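Local coordinates for protein chloramphenicol acetyltransferase (PDB 2I9D) that probably transfers an acetyl group from acetyl-CoA to the antibiotic chloramphenicol, as a trimeric member of the chloramphenicol acetyltransferase family, at residues 5-10 against 79-84; 33-38 against 154-159. All coordinates share one frame; numbering follows the deposited sequence.

Contact 1 joins the N-terminal strand 5-7 to strand 80-83 in a small antiparallel sheet, whereas contact 2 sets strand 29-37, outermost in its own chain's large mixed sheet, against the loop leading to strand 159-160. They lie about 32 Å apart centre to centre, with nearest atoms about 22 Å apart, so they do not touch; they fall on opposite sides of the chain's centre, the contact centres about 19 and 15 Å from it. Along the sequence their segments alternate. Both contacts lie away from H197, the predicted proton acceptor. Contact 1 stays within one subunit, its V80 packing on F199, while contact 2 is built into the interfaces with both other subunits.

Contact 1 (5-10 against 79-84); sequences KQIIDI and RVVLYD
An antiparallel strand pair brings K5, Q6 and I7 opposite Y83, L82 and V81, the axes of the two short strands running 156° apart. Q6 and L82 form the hydrogen-bonded pair: Q6 N donates to L82 O at 2.9 Å, and L82 N returns a bond to Q6 O at 3.0 Å. Just past strand 5-7, I8 N donates to V80 O at 3.2 Å, and one water donates to both V80 O and I8 O.

The K5 side chain runs alongside Y83. Its CG sits between the backbone N and carbonyl carbon (chi1 60°), and from there the extended chain places CD 4.1 Å from the centroid of the Y83 ring in an off-centre CH-pi contact. A second water accepts from K5 NZ at 2.7 Å and donates to Y83 OH; D75 takes both groups too, through a salt bridge to the lysine and a hydrogen bond with the phenol, whose oxygen is also hydrogen-bonded to Y144 N. Swapping Y83 for a leucine would probably take the aromatic face from the K5 methylenes and leave the water, D75 and Y144 N without their hydroxyl partner.

The pair forms one side of a three-stranded sheet in which 80-83 is central and 72-74 lies beyond it. I7 CG1 rests 3.2 Å above the plane of the R79 guanidinium, toward its rim, while R79 NE is held by D77. I8 CD1 is modelled 3.4 Å from L82 CB, closer than usual carbon contact; with chi2 near eclipsed (131°), the exact placing of this methyl is doubtful. I10 comes across V80 at about a right angle, its CD1 3.8 Å from V80 CB.

Contact 2 (33-38 against 154-159); sequences TSEVEC and DLYFTS
E35 and Y156 meet obliquely, the carboxylate plane turned 85° from the phenol ring. The tyrosine comes in with its hydroxyl leading: Y156 OH is 3.5 Å from E35 OE1 and 3.7 Å from E35 CB, so the oxygen lies beside the glutamate chain in a loose polar approach rather than a hydrogen bond. The Y156 CG is anti to the backbone N (chi1 -160°), which swings the ring out from the loop and brings its far end to the strand. The stronger partner of E35 is elsewhere: OE1 makes a salt bridge to R183 of the third subunit, while R183 of the same chain makes a cation-pi contact with the Y156 ring.

These groups sit where strand 29-37, outermost in its own chain's six-stranded mixed sheet, meets the loop before strand 159-160, with the touching parts running 143° apart. T33 pairs in an antiparallel ladder with a strand of the third subunit, and S159 does so with the second, so the sheet continues from chain to chain round the trimer.

T33 backs its CB and CG2 against T158 O, CB at 3.3 Å and CG2 at 3.5 Å. CG2 also meets the F157 ring at its edge, near the ring plane, 3.9 Å from F157 CE1. The other branch, OG1, turns along S159, 3.4 Å from S159 CA, and bonds weakly to I160 N. T158 O, beside the T33 methyl, accepts from T158 OG1 of the third subunit, and T158 OG1 donates in turn to T158 O of the second.

Contact 1 (5-10 against 79-84)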
loop_
_atom_site.group_PDB
_atom_site.type_symbol
_atom_site.label_atom_id
_atom_site.label_comp_id
_atom_site.label_asym_id
_atom_site.label_seq_id
_atom_site.Cartn_x
_atom_site.Cartn_y
_atom_site.Cartn_z
ATOM N N LYS A 5 23.152 22.072 1.592
ATOM C CA LYS A 5 23.278 20.649 1.872
ATOM C C LYS A 5 24.743 20.222 2.081
ATOM O O LYS A 5 25.664 20.957 1.712
ATOM C CB LYS A 5 22.686 19.876 0.691
ATOM C CG LYS A 5 23.404 20.184 -0.616
ATOM C CD LYS A 5 22.640 19.794 -1.852
ATOM C CE LYS A 5 23.455 20.180 -3.073
ATOM N NZ LYS A 5 22.811 19.787 -4.339
ATOM N N GLN A 6 24.946 19.032 2.652
ATOM C CA GLN A 6 26.280 18.439 2.796
ATOM C C GLN A 6 26.385 17.156 1.987
ATOM O O GLN A 6 25.520 16.289 2.076
ATOM C CB GLN A 6 26.588 18.072 4.248
ATOM C CG GLN A 6 26.202 19.096 5.316
ATOM C CD GLN A 6 26.148 18.475 6.723
ATOM O OE1 GLN A 6 25.379 18.921 7.589
ATOM N NE2 GLN A 6 26.957 17.434 6.948
ATOM N N ILE A 7 27.454 17.019 1.213
ATOM C CA ILE A 7 27.800 15.726 0.638
ATOM C C ILE A 7 28.223 14.845 1.817
ATOM O O ILE A 7 29.034 15.251 2.649
ATOM C CB ILE A 7 28.900 15.851 -0.462
ATOM C CG1 ILE A 7 28.363 16.578 -1.697
ATOM C CG2 ILE A 7 29.366 14.492 -0.946
ATOM C CD1 ILE A 7 27.898 17.995 -1.482
ATOM N N ILE A 8 27.623 13.664 1.924
ATOM C CA ILE A 8 27.891 12.789 3.059
ATOM C C ILE A 8 29.088 11.904 2.771
ATOM O O ILE A 8 29.155 11.281 1.712
ATOM C CB ILE A 8 26.623 11.968 3.473
ATOM C CG1 ILE A 8 25.784 12.796 4.444
ATOM C CG2 ILE A 8 26.973 10.620 4.111
ATOM C CD1 ILE A 8 24.403 12.811 4.046
ATOM N N ASP A 9 30.031 11.884 3.716
ATOM C CA ASP A 9 31.132 10.938 3.682
ATOM C C ASP A 9 30.603 9.542 4.007
ATOM O O ASP A 9 30.356 9.204 5.167
ATOM C CB ASP A 9 32.246 11.367 4.656
ATOM C CG ASP A 9 33.432 10.373 4.705
ATOM O OD1 ASP A 9 33.645 9.546 3.768
ATOM O OD2 ASP A 9 34.158 10.440 5.723
ATOM N N ILE A 10 30.434 8.746 2.958
ATOM C CA ILE A 10 29.877 7.401 3.059
ATOM C C ILE A 10 30.661 6.472 4.002
ATOM O O ILE A 10 30.060 5.595 4.637
ATOM C CB ILE A 10 29.734 6.755 1.651
ATOM C CG1 ILE A 10 28.786 7.583 0.760
ATOM C CG2 ILE A 10 29.260 5.292 1.733
ATOM C CD1 ILE A 10 27.344 7.754 1.307
ATOM N N ARG A 79 24.957 11.113 -5.736
ATOM C CA ARG A 79 25.600 11.196 -4.416
ATOM C C ARG A 79 24.587 11.363 -3.284
ATOM O O ARG A 79 23.637 12.144 -3.401
ATOM C CB ARG A 79 26.633 12.338 -4.358
ATOM C CG ARG A 79 27.848 12.106 -5.277
ATOM C CD ARG A 79 28.886 13.222 -5.198
ATOM N NE ARG A 79 28.310 14.549 -5.443
ATOM C CZ ARG A 79 28.890 15.701 -5.091
ATOM N NH1 ARG A 79 30.061 15.702 -4.452
ATOM N NH2 ARG A 79 28.291 16.857 -5.356
ATOM N N VAL A 80 24.821 10.645 -2.188
ATOM C CA VAL A 80 24.052 10.831 -0.976
ATOM C C VAL A 80 24.358 12.192 -0.375
ATOM O O VAL A 80 25.521 12.529 -0.139
ATOM C CB VAL A 80 24.283 9.697 0.042
ATOM C CG1 VAL A 80 23.521 9.952 1.357
ATOM C CG2 VAL A 80 23.898 8.363 -0.580
ATOM N N VAL A 81 23.296 12.968 -0.148
ATOM C CA VAL A 81 23.370 14.296 0.429
ATOM C C VAL A 81 22.370 14.461 1.569
ATOM O O VAL A 81 21.365 13.762 1.640
ATOM C CB VAL A 81 23.108 15.392 -0.638
ATOM C CG1 VAL A 81 24.180 15.350 -1.721
ATOM C CG2 VAL A 81 21.726 15.225 -1.254
ATOM N N LEU A 82 22.646 15.405 2.453
ATOM C CA LEU A 82 21.739 15.737 3.530
ATOM C C LEU A 82 21.435 17.225 3.393
ATOM O O LEU A 82 22.345 18.022 3.470
ATOM C CB LEU A 82 22.387 15.398 4.894
ATOM C CG LEU A 82 21.775 15.996 6.176
ATOM C CD1 LEU A 82 20.396 15.424 6.469
ATOM C CD2 LEU A 82 22.686 15.830 7.415
ATOM N N TYR A 83 20.174 17.587 3.162
ATOM C CA TYR A 83 19.752 18.996 3.045
ATOM C C TYR A 83 19.570 19.657 4.421
ATOM O O TYR A 83 19.073 19.023 5.343
ATOM C CB TYR A 83 18.456 19.124 2.209
ATOM C CG TYR A 83 18.663 18.966 0.710
ATOM C CD1 TYR A 83 18.812 20.082 -0.132
ATOM C CD2 TYR A 83 18.742 17.705 0.136
ATOM C CE1 TYR A 83 19.015 19.911 -1.541
ATOM C CE2 TYR A 83 18.951 17.532 -1.235
ATOM C CZ TYR A 83 19.090 18.625 -2.070
ATOM O OH TYR A 83 19.307 18.402 -3.424
ATOM N N ASP A 84 19.965 20.923 4.563
ATOM C CA ASP A 84 19.778 21.643 5.822
ATOM C C ASP A 84 18.291 21.714 6.102
ATOM O O ASP A 84 17.858 21.510 7.226
ATOM C CB ASP A 84 20.285 23.100 5.740
ATOM C CG ASP A 84 21.834 23.228 5.665
ATOM O OD1 ASP A 84 22.564 22.213 5.495
ATOM O OD2 ASP A 84 22.309 24.397 5.775
HETATM O O HOH W 1 20.465 21.049 -4.328
HETATM O O HOH W 2 27.852 11.268 -0.793
#

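Contact 2 (33-38 against 154-159)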
loop_
_atom_site.group_PDB
_atom_site.type_symbol
_atom_site.label_atom_id
_atom_site.label_comp_id
_atom_site.label_asym_id
_atom_site.label_seq_id
_atom_site.Cartn_x
_atom_site.Cartn_y
_atom_site.Cartn_z
ATOM N N THR A 33 1.185 3.265 5.492
ATOM C CA THR A 33 0.069 4.111 5.918
ATOM C C THR A 33 -0.204 3.918 7.415
ATOM O O THR A 33 -0.216 2.781 7.912
ATOM C CB THR A 33 -1.206 3.803 5.122
ATOM O OG1 THR A 33 -0.885 3.820 3.733
ATOM C CG2 THR A 33 -2.305 4.828 5.422
ATOM N N SER A 34 -0.430 5.016 8.122
ATOM C CA SER A 34 -0.813 4.952 9.526
ATOM C C SER A 34 -1.846 6.033 9.787
ATOM O O SER A 34 -2.190 6.779 8.880
ATOM C CB SER A 34 0.421 5.110 10.450
ATOM O OG SER A 34 0.046 5.067 11.824
ATOM N N GLU A 35 -2.357 6.116 11.010
ATOM C CA GLU A 35 -3.395 7.085 11.343
ATOM C C GLU A 35 -2.937 7.929 12.500
ATOM O O GLU A 35 -2.215 7.441 13.367
ATOM C CB GLU A 35 -4.733 6.410 11.634
ATOM C CG GLU A 35 -4.671 5.184 12.531
ATOM C CD GLU A 35 -6.040 4.757 13.046
ATOM O OE1 GLU A 35 -6.796 4.096 12.280
ATOM O OE2 GLU A 35 -6.343 5.098 14.223
ATOM N N VAL A 36 -3.277 9.215 12.468
ATOM C CA VAL A 36 -2.917 10.118 13.535
ATOM C C VAL A 36 -4.169 10.795 14.041
ATOM O O VAL A 36 -5.114 11.063 13.270
ATOM C CB VAL A 36 -1.876 11.237 13.124
ATOM C CG1 VAL A 36 -0.501 10.656 12.817
ATOM C CG2 VAL A 36 -2.402 12.147 11.984
ATOM N N GLU A 37 -4.162 11.076 15.342
ATOM C CA GLU A 37 -5.167 11.941 15.948
ATOM C C GLU A 37 -4.872 13.351 15.558
ATOM O O GLU A 37 -3.716 13.747 15.480
ATOM C CB GLU A 37 -5.157 11.819 17.469
ATOM C CG GLU A 37 -5.967 10.650 17.937
ATOM C CD GLU A 37 -6.033 10.551 19.462
ATOM O OE1 GLU A 37 -6.056 11.612 20.132
ATOM O OE2 GLU A 37 -6.076 9.404 19.964
ATOM N N CYS A 38 -5.932 14.105 15.301
ATOM C CA CYS A 38 -5.803 15.467 14.812
ATOM C C CYS A 38 -6.963 16.347 15.290
ATOM O O CYS A 38 -7.229 17.399 14.695
ATOM C CB CYS A 38 -5.721 15.453 13.275
ATOM S SG CYS A 38 -7.050 14.535 12.500
ATOM N N ASP A 154 -11.752 14.126 1.137
ATOM C CA ASP A 154 -13.046 13.429 1.096
ATOM C C ASP A 154 -12.928 11.893 1.022
ATOM O O ASP A 154 -13.937 11.195 0.803
ATOM C CB ASP A 154 -13.892 13.920 -0.093
ATOM C CG ASP A 154 -14.214 15.414 -0.012
ATOM O OD1 ASP A 154 -14.550 15.909 1.088
ATOM O OD2 ASP A 154 -14.126 16.092 -1.057
ATOM N N LEU A 155 -11.706 11.376 1.194
ATOM C CA LEU A 155 -11.451 9.950 1.147
ATOM C C LEU A 155 -10.661 9.461 2.361
ATOM O O LEU A 155 -9.564 9.955 2.634
ATOM C CB LEU A 155 -10.672 9.608 -0.131
ATOM C CG LEU A 155 -10.299 8.135 -0.392
ATOM C CD1 LEU A 155 -11.522 7.219 -0.294
ATOM C CD2 LEU A 155 -9.583 7.963 -1.742
ATOM N N TYR A 156 -11.231 8.495 3.087
ATOM C CA TYR A 156 -10.484 7.761 4.110
ATOM C C TYR A 156 -9.928 6.523 3.405
ATOM O O TYR A 156 -10.657 5.813 2.684
ATOM C CB TYR A 156 -11.352 7.382 5.338
ATOM C CG TYR A 156 -10.491 7.086 6.570
ATOM C CD1 TYR A 156 -10.174 8.097 7.475
ATOM C CD2 TYR A 156 -9.941 5.811 6.783
ATOM C CE1 TYR A 156 -9.351 7.845 8.592
ATOM C CE2 TYR A 156 -9.100 5.543 7.880
ATOM C CZ TYR A 156 -8.822 6.566 8.788
ATOM O OH TYR A 156 -8.022 6.336 9.881
ATOM N N PHE A 157 -8.625 6.296 3.542
ATOM C CA PHE A 157 -7.987 5.126 2.903
ATOM C C PHE A 157 -7.155 4.409 3.968
ATOM O O PHE A 157 -6.728 5.037 4.945
ATOM C CB PHE A 157 -7.106 5.557 1.725
ATOM C CG PHE A 157 -6.109 6.668 2.065
ATOM C CD1 PHE A 157 -4.898 6.369 2.716
ATOM C CD2 PHE A 157 -6.368 8.013 1.710
ATOM C CE1 PHE A 157 -3.968 7.385 3.033
ATOM C CE2 PHE A 157 -5.435 9.041 2.022
ATOM C CZ PHE A 157 -4.229 8.715 2.681
ATOM N N THR A 158 -6.921 3.112 3.779
ATOM C CA THR A 158 -6.051 2.386 4.692
ATOM C C THR A 158 -4.680 2.129 4.080
ATOM O O THR A 158 -3.751 1.704 4.786
ATOM C CB THR A 158 -6.648 1.031 5.129
ATOM O OG1 THR A 158 -7.174 0.356 3.986
ATOM C CG2 THR A 158 -7.741 1.231 6.148
ATOM N N SER A 159 -4.555 2.392 2.776
ATOM C CA SER A 159 -3.327 2.195 2.057
ATOM C C SER A 159 -3.278 3.060 0.790
ATOM O O SER A 159 -4.236 3.096 0.019
ATOM C CB SER A 159 -3.224 0.713 1.692
ATOM O OG SER A 159 -2.118 0.453 0.839
#